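Local coordinates for protein beta sliding clamp (Pseudomonas aeruginosa, PDB 6AMS) that probably forms a ring-shaped head-to-tail homodimer around DNA, tethering DNA polymerases and other proteins to it and making replication processive, at residues L27-N32 with D115-E120; E52-V57 with E230-S235; G66-P71 with L108-A113; I130-L135 with R206-Q211; V194-K199 with S235-G240. All coordinates share one frame; numbering follows the deposited sequence.

Contact 1: L27-N32 with D115-E120; sequences LPVLSN and DFPTVE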
# COMPACT_ATOMS: atom_id res chain seq x y z
N LEU A 27 24.79 -8.10 -1.96
CA LEU A 27 26.09 -7.56 -2.39
C LEU A 27 25.88 -6.14 -2.96
O LEU A 27 24.87 -5.89 -3.62
CB LEU A 27 26.65 -8.48 -3.49
CG LEU A 27 27.98 -8.24 -4.20
CD1 LEU A 27 29.15 -8.37 -3.26
CD2 LEU A 27 28.09 -9.30 -5.30
N PRO A 28 26.82 -5.21 -2.74
CA PRO A 28 26.56 -3.81 -3.14
C PRO A 28 26.43 -3.55 -4.67
O PRO A 28 25.57 -2.73 -5.07
CB PRO A 28 27.74 -3.01 -2.54
CG PRO A 28 28.52 -3.97 -1.72
CD PRO A 28 28.21 -5.34 -2.23
N VAL A 29 27.23 -4.24 -5.47
CA VAL A 29 27.21 -4.08 -6.93
C VAL A 29 25.83 -4.35 -7.55
O VAL A 29 25.46 -3.78 -8.59
CB VAL A 29 28.19 -5.03 -7.69
CG1 VAL A 29 28.50 -4.46 -9.06
CG2 VAL A 29 29.45 -5.29 -6.90
N LEU A 30 25.06 -5.21 -6.89
CA LEU A 30 23.71 -5.60 -7.29
C LEU A 30 22.70 -4.50 -7.17
O LEU A 30 21.68 -4.53 -7.78
CB LEU A 30 23.27 -6.82 -6.53
CG LEU A 30 24.16 -8.04 -6.68
CD1 LEU A 30 23.47 -9.24 -6.09
CD2 LEU A 30 24.53 -8.29 -8.13
N SER A 31 22.98 -3.52 -6.34
CA SER A 31 22.10 -2.35 -6.27
C SER A 31 22.56 -1.23 -7.21
O SER A 31 21.91 -0.21 -7.28
CB SER A 31 21.94 -1.90 -4.81
OG SER A 31 23.19 -1.59 -4.27
N ASN A 32 23.64 -1.44 -7.97
CA ASN A 32 24.03 -0.53 -9.05
C ASN A 32 23.49 -0.93 -10.41
O ASN A 32 23.20 -2.07 -10.66
CB ASN A 32 25.55 -0.39 -9.15
CG ASN A 32 26.14 0.38 -7.98
OD1 ASN A 32 25.46 0.67 -6.99
ND2 ASN A 32 27.42 0.72 -8.10
N ASP A 115 33.44 -5.18 -11.89
CA ASP A 115 32.79 -5.75 -10.72
C ASP A 115 31.40 -6.30 -11.06
O ASP A 115 30.98 -7.30 -10.49
CB ASP A 115 32.68 -4.71 -9.61
CG ASP A 115 34.02 -4.39 -8.98
OD1 ASP A 115 34.93 -5.24 -9.06
OD2 ASP A 115 34.15 -3.31 -8.40
N PHE A 116 30.67 -5.62 -11.94
CA PHE A 116 29.33 -6.04 -12.36
C PHE A 116 29.31 -7.46 -12.94
O PHE A 116 30.07 -7.77 -13.85
CB PHE A 116 28.76 -5.05 -13.38
CG PHE A 116 27.26 -5.04 -13.44
CD1 PHE A 116 26.52 -4.35 -12.50
CD2 PHE A 116 26.59 -5.69 -14.45
CE1 PHE A 116 25.14 -4.33 -12.55
CE2 PHE A 116 25.21 -5.67 -14.52
CZ PHE A 116 24.49 -4.99 -13.56
N PRO A 117 28.41 -8.32 -12.42
CA PRO A 117 28.29 -9.71 -12.86
C PRO A 117 27.81 -9.86 -14.30
O PRO A 117 26.99 -9.07 -14.76
CB PRO A 117 27.27 -10.31 -11.88
CG PRO A 117 26.59 -9.14 -11.26
CD PRO A 117 27.57 -8.02 -11.26
N THR A 118 28.32 -10.87 -14.99
CA THR A 118 27.96 -11.13 -16.38
C THR A 118 27.19 -12.43 -16.56
O THR A 118 27.17 -13.28 -15.67
CB THR A 118 29.21 -11.15 -17.27
OG1 THR A 118 30.22 -11.95 -16.66
CG2 THR A 118 29.75 -9.74 -17.44
N VAL A 119 26.56 -12.59 -17.72
CA VAL A 119 25.76 -13.77 -18.04
C VAL A 119 26.33 -14.47 -19.29
O VAL A 119 26.86 -13.81 -20.18
CB VAL A 119 24.26 -13.39 -18.19
CG1 VAL A 119 23.36 -14.61 -18.32
CG2 VAL A 119 23.82 -12.62 -16.97
N GLU A 120 26.19 -15.79 -19.35
CA GLU A 120 26.73 -16.63 -20.43
C GLU A 120 26.25 -16.31 -21.84
O GLU A 120 27.03 -16.40 -22.79
CB GLU A 120 26.44 -18.10 -20.12
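Phe116 reaches back from the loop 115-120 to lay its ring beside the short 3-10 turn 29-31, and its path can be followed atom by atom. From CB the ring departs with CG anti to the backbone N (chi1 -156°), a torsion that swings it toward Val29 and Asn32 although its first bond does not face them. CD1 comes first, 4.0 Å from Val29 CG1, which approaches the ring obliquely. One atom further out, CE1 lies 3.5 Å from the carbonyl O of Asn32, an edge-on approach near the ring plane. Val29 CG1 does double duty, because it also packs 3.8 Å from Phe116 CA and so covers the root of the same side chain. Next to it Leu30 CD2 meets Pro117 CG at 3.8 Å. No hydrogen bond links the two segments; van der Waals packing carries the contact. The 3-10 turn leads into strand 32-38, whereas 115-120 belongs to the connection running from strand 104-109 to strand 126-131 in the central domain. Phe116 also touches Thr45 and Thr47 of strand 41-47 and Thr69 of strand 66-71, so its ring lies between the turn and the sheet containing these strands.

Contact 2: E52-V57 with E230-S235; sequences ELVGRV and EFTFTS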
# COMPACT_ATOMS: atom_id res chain seq x y z
N GLU A 52 18.68 -10.84 -15.45
CA GLU A 52 19.39 -9.68 -15.93
C GLU A 52 18.48 -8.93 -16.89
O GLU A 52 17.88 -9.53 -17.77
CB GLU A 52 20.70 -10.06 -16.62
CG GLU A 52 21.63 -8.88 -16.78
CD GLU A 52 22.88 -9.21 -17.56
OE1 GLU A 52 22.82 -9.25 -18.80
OE2 GLU A 52 23.93 -9.41 -16.92
N LEU A 53 18.35 -7.62 -16.70
CA LEU A 53 17.52 -6.81 -17.57
C LEU A 53 18.36 -5.71 -18.21
O LEU A 53 19.12 -5.02 -17.54
CB LEU A 53 16.34 -6.23 -16.80
CG LEU A 53 15.24 -5.52 -17.59
CD1 LEU A 53 14.74 -6.38 -18.73
CD2 LEU A 53 14.10 -5.12 -16.68
N VAL A 54 18.21 -5.54 -19.52
CA VAL A 54 18.96 -4.53 -20.26
C VAL A 54 18.04 -3.58 -21.03
O VAL A 54 17.13 -4.01 -21.72
CB VAL A 54 19.97 -5.18 -21.21
CG1 VAL A 54 20.73 -4.13 -22.00
CG2 VAL A 54 20.93 -6.07 -20.44
N GLY A 55 18.31 -2.29 -20.88
CA GLY A 55 17.56 -1.26 -21.55
C GLY A 55 18.47 -0.49 -22.47
O GLY A 55 19.61 -0.22 -22.13
N ARG A 56 17.99 -0.18 -23.67
CA ARG A 56 18.76 0.56 -24.65
C ARG A 56 18.11 1.88 -25.04
O ARG A 56 16.91 1.93 -25.28
CB ARG A 56 18.99 -0.28 -25.90
CG ARG A 56 20.10 -1.30 -25.77
CD ARG A 56 20.01 -2.35 -26.85
NE ARG A 56 20.60 -3.60 -26.40
CZ ARG A 56 19.93 -4.58 -25.81
NH1 ARG A 56 20.56 -5.67 -25.43
NH2 ARG A 56 18.62 -4.46 -25.61
N VAL A 57 18.90 2.94 -25.08
CA VAL A 57 18.39 4.24 -25.48
C VAL A 57 19.38 4.86 -26.47
O VAL A 57 20.58 4.72 -26.32
CB VAL A 57 18.14 5.15 -24.26
CG1 VAL A 57 19.37 5.25 -23.39
CG2 VAL A 57 17.62 6.52 -24.67
N GLU A 230 12.30 -2.69 -26.65
CA GLU A 230 12.72 -1.95 -25.47
C GLU A 230 13.79 -2.63 -24.62
O GLU A 230 14.76 -2.00 -24.22
CB GLU A 230 11.53 -1.71 -24.55
CG GLU A 230 10.34 -1.02 -25.18
CD GLU A 230 9.16 -0.98 -24.22
OE1 GLU A 230 8.87 -2.02 -23.60
OE2 GLU A 230 8.54 0.09 -24.07
N PHE A 231 13.60 -3.91 -24.36
CA PHE A 231 14.49 -4.63 -23.46
C PHE A 231 14.90 -6.04 -23.84
O PHE A 231 14.27 -6.68 -24.67
CB PHE A 231 13.78 -4.73 -22.11
CG PHE A 231 12.57 -5.61 -22.14
CD1 PHE A 231 12.70 -6.98 -22.03
CD2 PHE A 231 11.31 -5.08 -22.32
CE1 PHE A 231 11.59 -7.80 -22.07
CE2 PHE A 231 10.20 -5.89 -22.37
CZ PHE A 231 10.34 -7.25 -22.24
N THR A 232 15.97 -6.50 -23.21
CA THR A 232 16.44 -7.87 -23.36
C THR A 232 16.48 -8.41 -21.94
O THR A 232 17.19 -7.90 -21.08
CB THR A 232 17.80 -8.01 -24.07
OG1 THR A 232 18.77 -7.21 -23.40
CG2 THR A 232 17.70 -7.57 -25.51
N PHE A 233 15.69 -9.45 -21.71
CA PHE A 233 15.54 -10.07 -20.41
C PHE A 233 16.18 -11.42 -20.39
O PHE A 233 16.02 -12.14 -21.26
CB PHE A 233 14.05 -10.17 -20.13
CG PHE A 233 13.65 -11.04 -18.97
CD1 PHE A 233 13.58 -12.39 -19.10
CD2 PHE A 233 13.24 -10.49 -17.79
CE1 PHE A 233 13.18 -13.18 -18.06
CE2 PHE A 233 12.83 -11.27 -16.76
CZ PHE A 233 12.80 -12.61 -16.88
N THR A 234 16.94 -11.73 -19.38
CA THR A 234 17.56 -13.04 -19.27
C THR A 234 17.41 -13.58 -17.87
O THR A 234 17.65 -12.88 -16.90
CB THR A 234 19.06 -12.98 -19.66
OG1 THR A 234 19.18 -12.55 -21.01
CG2 THR A 234 19.68 -14.36 -19.58
N SER A 235 16.96 -14.82 -17.77
CA SER A 235 16.76 -15.45 -16.47
C SER A 235 17.52 -16.75 -16.47
O SER A 235 17.52 -17.45 -17.47
CB SER A 235 15.27 -15.70 -16.22
OG SER A 235 15.09 -16.37 -15.00
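Thr232 places OG1 between its backbone N and carbonyl carbon (chi1 55°), and Arg56 sets CG beside its own backbone N (chi1 -80°) with an extended chain to NE; together these turns bring the guanidinium back over the neighbouring strand. Arg56 NH1 donates to Thr232 OG1 at 3.1 Å, with the hydroxyl 16° out of the guanidinium plane. Thr232 CG2 packs against the same group, and Val54 CG1 lies 3.7 Å above one guanidinium face, offset toward the rim. Val54 and Thr232 stand side by side, CB of the valine only 3.2 Å from Thr232 OG1. The backbones form an antiparallel ladder: Glu52-Thr234 and Val54-Thr232 are hydrogen-bonded pairs, Leu53-Phe233 and Gly55-Phe231 non-hydrogen-bonded ones. Strand 51-58 belongs to the N-terminal domain and strand 231-236 to the central domain, so this pairing makes one continuous eight-stranded sheet across the domain boundary, as known for sliding clamps. The shortest rung is Glu52 N to Thr234 O, 2.7 Å. On the opposite face Leu53 CD1 packs against the roots of two phenylalanines, 3.9 Å from Phe231 CB and 4.1 Å from Phe233 CB, with Leu207 of helix 198-207 packed against all three residues.

Contact 3: G66-P71 with L108-A113; sequences GEITVP and LSTLPA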
# COMPACT_ATOMS: atom_id res chain seq x y z
N GLY A 66 32.53 4.65 -22.75
CA GLY A 66 33.03 4.14 -21.49
C GLY A 66 31.96 3.34 -20.80
O GLY A 66 30.82 3.15 -21.32
N GLU A 67 32.29 2.91 -19.59
CA GLU A 67 31.35 2.15 -18.79
C GLU A 67 31.58 2.32 -17.30
O GLU A 67 32.70 2.55 -16.85
CB GLU A 67 31.37 0.69 -19.19
CG GLU A 67 32.75 0.00 -19.19
CD GLU A 67 32.67 -1.49 -19.55
OE1 GLU A 67 33.71 -2.17 -19.60
OE2 GLU A 67 31.57 -2.01 -19.77
N ILE A 68 30.50 2.22 -16.53
CA ILE A 68 30.55 2.41 -15.08
C ILE A 68 29.26 1.94 -14.41
O ILE A 68 28.22 1.87 -15.05
CB ILE A 68 30.69 3.92 -14.76
CG1 ILE A 68 31.30 4.16 -13.37
CG2 ILE A 68 29.37 4.64 -14.91
CD1 ILE A 68 32.81 4.08 -13.35
N THR A 69 29.34 1.59 -13.13
CA THR A 69 28.13 1.27 -12.37
C THR A 69 27.89 2.33 -11.27
O THR A 69 28.83 2.91 -10.68
CB THR A 69 28.18 -0.14 -11.76
OG1 THR A 69 28.94 -0.14 -10.56
CG2 THR A 69 28.79 -1.12 -12.72
N VAL A 70 26.62 2.65 -11.08
CA VAL A 70 26.18 3.63 -10.11
C VAL A 70 24.93 3.12 -9.43
O VAL A 70 24.20 2.32 -10.00
CB VAL A 70 25.85 4.98 -10.77
CG1 VAL A 70 27.10 5.64 -11.34
CG2 VAL A 70 24.81 4.80 -11.85
N PRO A 71 24.66 3.59 -8.20
CA PRO A 71 23.45 3.14 -7.48
C PRO A 71 22.17 3.44 -8.26
O PRO A 71 21.92 4.57 -8.65
CB PRO A 71 23.52 3.89 -6.14
CG PRO A 71 24.52 4.98 -6.33
CD PRO A 71 25.46 4.53 -7.40
N LEU A 108 27.63 11.09 -7.62
CA LEU A 108 27.30 9.77 -7.13
C LEU A 108 28.54 8.90 -7.05
O LEU A 108 29.47 9.07 -7.82
CB LEU A 108 26.25 9.10 -8.01
CG LEU A 108 24.85 9.73 -7.95
CD1 LEU A 108 23.95 9.20 -9.05
CD2 LEU A 108 24.23 9.52 -6.58
N SER A 109 28.55 7.98 -6.10
CA SER A 109 29.69 7.09 -5.94
C SER A 109 29.54 5.99 -6.97
O SER A 109 28.41 5.65 -7.32
CB SER A 109 29.70 6.47 -4.55
OG SER A 109 28.45 5.84 -4.34
N THR A 110 30.65 5.45 -7.44
CA THR A 110 30.58 4.43 -8.45
C THR A 110 31.40 3.19 -8.16
O THR A 110 32.37 3.23 -7.41
CB THR A 110 31.13 4.96 -9.80
OG1 THR A 110 32.55 5.08 -9.72
CG2 THR A 110 30.49 6.27 -10.21
N LEU A 111 30.97 2.08 -8.74
CA LEU A 111 31.79 0.86 -8.70
C LEU A 111 32.24 0.54 -10.12
O LEU A 111 31.51 0.80 -11.09
CB LEU A 111 31.04 -0.30 -8.03
CG LEU A 111 30.95 -0.17 -6.50
CD1 LEU A 111 29.94 -1.21 -5.96
CD2 LEU A 111 32.30 -0.34 -5.82
N PRO A 112 33.44 -0.02 -10.27
CA PRO A 112 33.96 -0.36 -11.59
C PRO A 112 33.06 -1.30 -12.39
O PRO A 112 32.39 -2.17 -11.84
CB PRO A 112 35.29 -1.04 -11.28
CG PRO A 112 35.71 -0.45 -9.98
CD PRO A 112 34.45 -0.18 -9.21
N ALA A 113 33.10 -1.17 -13.71
CA ALA A 113 32.29 -1.98 -14.61
C ALA A 113 32.60 -3.47 -14.50
O ALA A 113 31.71 -4.31 -14.58
CB ALA A 113 32.42 -1.50 -16.05
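Thr69 and Leu111 form a single antiparallel bridge, a hydrogen-bonded pair where two chain segments running 136° apart draw close. Thr69 N gives a hydrogen to Leu111 O at 3.1 Å, nearly along the C=O axis, and Leu111 N returns one to Thr69 O. The threonine side chain adds a third bond: with OG1 between backbone N and carbonyl carbon (chi1 81°), the hydroxyl lies 2.8 Å from Leu111 O, well above the carbonyl plane. Next to the bridge, Thr110 CB sits 3.7 Å from Ile68 CG1, the two side chains crossing at about a right angle. Thr110 CG2 touches both Ile68 and Val70, coming closest to Val70 CG1 at 3.6 Å. Ala113 CB lies against the flank of the extended Glu67 chain, 3.5 Å from CG; at the other end, Pro71 CD rests 3.2 Å from Ser109 O. The bridge ties the loop after edge strand 104-109 of the four-stranded sheet to edge strand 66-71 of the eight-stranded sheet shared with the central domain, beside the dimer interface, where Ser109 OG bonds Glu301 of the second subunit. Thr69 OG1 donates to Leu111 O and accepts from Asn32 ND2, a pair of bonds that probably fixes its rotation.

Contact 4: I130-L135 with R206-Q211; sequences IAQSKL and RLLTEQ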
# COMPACT_ATOMS: atom_id res chain seq x y z
N ILE A 130 6.62 -14.59 -30.50
CA ILE A 130 5.22 -14.75 -30.14
C ILE A 130 4.66 -13.40 -29.74
O ILE A 130 5.41 -12.51 -29.37
CB ILE A 130 5.06 -15.80 -29.01
CG1 ILE A 130 3.58 -16.17 -28.80
CG2 ILE A 130 5.70 -15.32 -27.70
CD1 ILE A 130 3.46 -17.47 -28.03
N ALA A 131 3.35 -13.24 -29.85
CA ALA A 131 2.67 -12.03 -29.36
C ALA A 131 2.85 -11.89 -27.84
O ALA A 131 2.62 -12.85 -27.07
CB ALA A 131 1.20 -12.05 -29.72
N GLN A 132 3.28 -10.71 -27.40
CA GLN A 132 3.50 -10.46 -25.99
C GLN A 132 2.29 -10.80 -25.14
O GLN A 132 2.42 -11.33 -24.05
CB GLN A 132 3.93 -9.01 -25.76
CG GLN A 132 5.28 -8.67 -26.34
CD GLN A 132 5.77 -7.31 -25.90
OE1 GLN A 132 5.34 -6.79 -24.87
NE2 GLN A 132 6.67 -6.73 -26.66
N SER A 133 1.10 -10.50 -25.66
CA SER A 133 -0.15 -10.76 -24.96
C SER A 133 -0.42 -12.25 -24.78
O SER A 133 -0.95 -12.67 -23.77
CB SER A 133 -1.32 -10.06 -25.65
OG SER A 133 -1.54 -10.57 -26.95
N LYS A 134 -0.06 -13.05 -25.78
CA LYS A 134 -0.23 -14.49 -25.66
C LYS A 134 0.69 -15.08 -24.60
O LYS A 134 0.27 -15.90 -23.80
CB LYS A 134 -0.02 -15.16 -27.01
CG LYS A 134 -1.14 -14.83 -27.98
CD LYS A 134 -0.96 -15.44 -29.34
CE LYS A 134 -1.90 -14.79 -30.33
NZ LYS A 134 -1.53 -15.11 -31.73
N LEU A 135 1.95 -14.65 -24.58
CA LEU A 135 2.89 -15.13 -23.59
C LEU A 135 2.49 -14.64 -22.20
O LEU A 135 2.65 -15.35 -21.22
CB LEU A 135 4.32 -14.68 -23.92
CG LEU A 135 5.36 -15.04 -22.86
CD1 LEU A 135 5.29 -16.51 -22.48
CD2 LEU A 135 6.76 -14.67 -23.31
N ARG A 206 5.04 -8.87 -16.18
CA ARG A 206 4.81 -7.45 -15.98
C ARG A 206 5.42 -6.61 -17.11
O ARG A 206 4.86 -5.59 -17.51
CB ARG A 206 5.32 -6.99 -14.61
CG ARG A 206 4.26 -7.13 -13.53
CD ARG A 206 4.76 -6.66 -12.18
NE ARG A 206 5.28 -7.76 -11.37
CZ ARG A 206 6.57 -7.96 -11.12
NH1 ARG A 206 7.47 -7.13 -11.63
NH2 ARG A 206 6.95 -8.98 -10.37
N LEU A 207 6.58 -7.05 -17.59
CA LEU A 207 7.31 -6.41 -18.67
C LEU A 207 6.60 -6.41 -20.02
O LEU A 207 6.81 -5.52 -20.83
CB LEU A 207 8.69 -7.05 -18.84
CG LEU A 207 9.76 -6.69 -17.81
CD1 LEU A 207 11.09 -7.30 -18.19
CD2 LEU A 207 9.87 -5.18 -17.70
N LEU A 208 5.75 -7.40 -20.27
CA LEU A 208 5.07 -7.50 -21.57
C LEU A 208 3.83 -6.63 -21.76
O LEU A 208 2.73 -7.13 -22.00
CB LEU A 208 4.70 -8.97 -21.82
CG LEU A 208 5.86 -9.97 -21.80
CD1 LEU A 208 5.37 -11.38 -21.53
CD2 LEU A 208 6.64 -9.92 -23.10
N THR A 209 4.04 -5.32 -21.74
CA THR A 209 2.96 -4.35 -21.87
C THR A 209 2.56 -3.96 -23.29
O THR A 209 1.51 -3.36 -23.47
CB THR A 209 3.31 -3.08 -21.09
OG1 THR A 209 4.56 -2.56 -21.56
CG2 THR A 209 3.44 -3.39 -19.62
N GLU A 210 3.35 -4.31 -24.30
CA GLU A 210 2.99 -3.90 -25.66
C GLU A 210 1.97 -4.88 -26.19
O GLU A 210 2.29 -6.01 -26.53
CB GLU A 210 4.19 -3.92 -26.58
CG GLU A 210 5.41 -3.16 -26.10
CD GLU A 210 6.54 -3.22 -27.11
OE1 GLU A 210 7.69 -3.46 -26.71
OE2 GLU A 210 6.26 -3.03 -28.31
N GLN A 211 0.73 -4.41 -26.29
CA GLN A 211 -0.38 -5.23 -26.74
C GLN A 211 -0.30 -5.71 -28.20
O GLN A 211 -0.66 -6.84 -28.50
CB GLN A 211 -1.71 -4.57 -26.37
CG GLN A 211 -1.97 -4.67 -24.87
CD GLN A 211 -2.90 -3.61 -24.33
OE1 GLN A 211 -3.31 -2.71 -25.05
NE2 GLN A 211 -3.24 -3.72 -23.06
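Gln132, the first residue of helix 132-142, sends a side chain extended beyond CG into the turn that follows helix 198-207. Its CG stands anti to the carbonyl carbon (chi1 -67°), and the straight run from there delivers the amide to Glu210. OE1 accepts from Glu210 N at 3.2 Å; the donor rises 44° above the carbonyl plane, and the bond is bent, 142° at the hydrogen. On the other end of the amide, NE2 makes a weak bond to Glu210 OE1 at 3.4 Å. The amide and carboxylate planes stand well apart in angle, while the two side chains run obliquely past one another. NE2 also has a stronger partner, the carbonyl O of Glu214 on strand 214-219.

Leu208 packs alongside. It is the centre of an inverse gamma turn as the chain leaves the helix, and this turn directs its branches to the first turn of helix 132-142. CD2 lies 3.7 Å from Gln132 CG, covering the aliphatic stem of the glutamine. CD1 lies 3.9 Å from Leu135 CG. That leucine has CG anti to its backbone N and meets Leu208 at about a right angle. The contact thus joins the start of one helix to the end of the other, the two helices of the central domain, which in clamps of this family face the DNA channel. Chemically, a buried amide is gripped at both ends: a bent bond to OE1, and at NE2 one bond to Glu214 O and a weak one to Glu210 OE1, should settle which way the amide is flipped, with Leu208 against its stem.

Contact 5: V194-K199 with S235-G240; sequences VIVPRK and SKLVDG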
# COMPACT_ATOMS: atom_id res chain seq x y z
N VAL A 194 11.44 -25.84 -19.99
CA VAL A 194 12.27 -25.03 -19.09
C VAL A 194 11.47 -24.65 -17.85
O VAL A 194 10.25 -24.52 -17.91
CB VAL A 194 12.83 -23.73 -19.75
CG1 VAL A 194 13.70 -24.08 -20.94
CG2 VAL A 194 11.71 -22.76 -20.15
N ILE A 195 12.16 -24.48 -16.73
CA ILE A 195 11.56 -24.07 -15.49
C ILE A 195 12.14 -22.70 -15.16
O ILE A 195 13.33 -22.59 -14.86
CB ILE A 195 11.89 -25.07 -14.35
CG1 ILE A 195 11.47 -26.48 -14.77
CG2 ILE A 195 11.16 -24.63 -13.08
CD1 ILE A 195 12.10 -27.57 -13.95
N VAL A 196 11.32 -21.68 -15.30
CA VAL A 196 11.74 -20.33 -15.04
C VAL A 196 11.41 -20.02 -13.60
O VAL A 196 10.27 -20.16 -13.19
CB VAL A 196 10.98 -19.33 -15.93
CG1 VAL A 196 11.45 -17.91 -15.67
CG2 VAL A 196 11.13 -19.70 -17.39
N PRO A 197 12.40 -19.67 -12.78
CA PRO A 197 12.15 -19.32 -11.39
C PRO A 197 11.07 -18.27 -11.19
O PRO A 197 10.94 -17.31 -11.93
CB PRO A 197 13.50 -18.79 -10.91
CG PRO A 197 14.50 -19.35 -11.87
CD PRO A 197 13.78 -20.13 -12.93
N ARG A 198 10.31 -18.49 -10.13
CA ARG A 198 9.20 -17.65 -9.73
C ARG A 198 9.37 -16.13 -9.88
O ARG A 198 8.53 -15.48 -10.48
CB ARG A 198 8.85 -17.98 -8.29
CG ARG A 198 8.04 -16.90 -7.62
CD ARG A 198 7.86 -17.14 -6.14
NE ARG A 198 6.71 -16.39 -5.69
CZ ARG A 198 5.48 -16.87 -5.69
NH1 ARG A 198 5.26 -18.12 -6.08
NH2 ARG A 198 4.47 -16.11 -5.29
N LYS A 199 10.46 -15.58 -9.35
CA LYS A 199 10.66 -14.15 -9.40
C LYS A 199 10.81 -13.66 -10.84
O LYS A 199 10.25 -12.64 -11.23
CB LYS A 199 11.87 -13.74 -8.56
CG LYS A 199 11.88 -12.28 -8.17
CD LYS A 199 12.90 -12.01 -7.07
CE LYS A 199 12.97 -10.53 -6.74
NZ LYS A 199 14.01 -10.24 -5.71
N SER A 235 16.96 -14.82 -17.77
CA SER A 235 16.76 -15.45 -16.47
C SER A 235 17.52 -16.75 -16.47
O SER A 235 17.52 -17.45 -17.47
CB SER A 235 15.27 -15.70 -16.22
OG SER A 235 15.09 -16.37 -15.00
N LYS A 236 18.03 -17.12 -15.32
CA LYS A 236 18.57 -18.44 -15.09
C LYS A 236 17.35 -19.37 -14.90
O LYS A 236 16.31 -18.96 -14.51
CB LYS A 236 19.40 -18.51 -13.82
CG LYS A 236 20.86 -18.18 -13.99
CD LYS A 236 21.54 -18.25 -12.65
CE LYS A 236 23.03 -18.53 -12.78
NZ LYS A 236 23.62 -19.22 -11.60
N LEU A 237 17.53 -20.63 -15.17
CA LEU A 237 16.50 -21.64 -15.07
C LEU A 237 16.76 -22.49 -13.86
O LEU A 237 17.89 -22.54 -13.34
CB LEU A 237 16.53 -22.54 -16.29
CG LEU A 237 16.35 -21.88 -17.64
CD1 LEU A 237 16.43 -22.94 -18.71
CD2 LEU A 237 15.03 -21.16 -17.72
N VAL A 238 15.70 -23.17 -13.44
CA VAL A 238 15.74 -24.07 -12.32
C VAL A 238 16.28 -25.39 -12.84
O VAL A 238 15.78 -25.96 -13.80
CB VAL A 238 14.34 -24.28 -11.71
CG1 VAL A 238 14.40 -25.23 -10.52
CG2 VAL A 238 13.74 -22.95 -11.30
N ASP A 239 17.35 -25.83 -12.20
CA ASP A 239 18.05 -27.03 -12.51
C ASP A 239 17.29 -28.11 -11.83
O ASP A 239 17.08 -28.05 -10.66
CB ASP A 239 19.41 -26.94 -11.89
CG ASP A 239 20.48 -27.37 -12.79
OD1 ASP A 239 20.21 -28.03 -13.79
OD2 ASP A 239 21.63 -27.06 -12.48
N GLY A 240 16.94 -29.13 -12.55
CA GLY A 240 16.14 -30.17 -11.99
C GLY A 240 15.05 -30.53 -12.96
O GLY A 240 14.85 -29.87 -13.95
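Ile195 CG2 and Val238 CB form the centre of this apolar contact, 3.5 Å apart, with the side chains meeting at a slant. The position of CG2 anti to the backbone N puts the isoleucine methyl against the valine, where chi1 -179° sets CG1 anti to the backbone N and leaves CG2 anti to the carbonyl carbon, facing Pro197. Val238 CG2 packs tightly there, 3.3 Å from Pro197 CD, the two side chains passing in opposite directions. On the other side of the chain Leu237 branches over the valines: CD1 is 3.7 Å from Val194 CG1, and CD2 is 4.2 Å from Val196 CG2. Further along, Ile195 CD1 touches Gly240 O.

Between these two groups of side chains runs the one hydrogen bond across the contact. Val238 N points at Ile195 O, 2.8 Å away and nearly straight at 172°, with the donor only slightly tilted from the carbonyl plane. At the polar margin, Lys236 O has Pro197 CD at 3.2 Å and also accepts from Ser235 OG. Strand 192-197 is an outermost strand of a second eight-stranded sheet, and 235-240 leaves strand 231-236 of the first; the contact joins the edge of this second sheet to the chain leaving the first. Pro197 has no N-H to give Lys236 O and presents CD and CG instead, which implies a junction held by one strong backbone bond and otherwise by packing.

How the contacts relate
Along the chain contacts 1 and 2 cross, with contact 3 nested inside contact 1 and contact 4 inside contact 2; contact 5 alternates with contacts 2 and 4. Contacts 1 and 3 lie in the N-terminal domain, their centres about 11 Å apart. Contact 2 spans two domains through strands 51-58 and 231-236 of one eight-stranded sheet, about 15 Å from contact 4 and about 18 Å from contact 5, centre to centre. It touches contact 4 directly and shares Ser235 with contact 5. Contacts 4 and 5, both in the central domain, have segments that include opposite ends of helix 198-207. Contact 3 lies at the dimer interface and contact 2 at the domain junction, with contact 1 touching both.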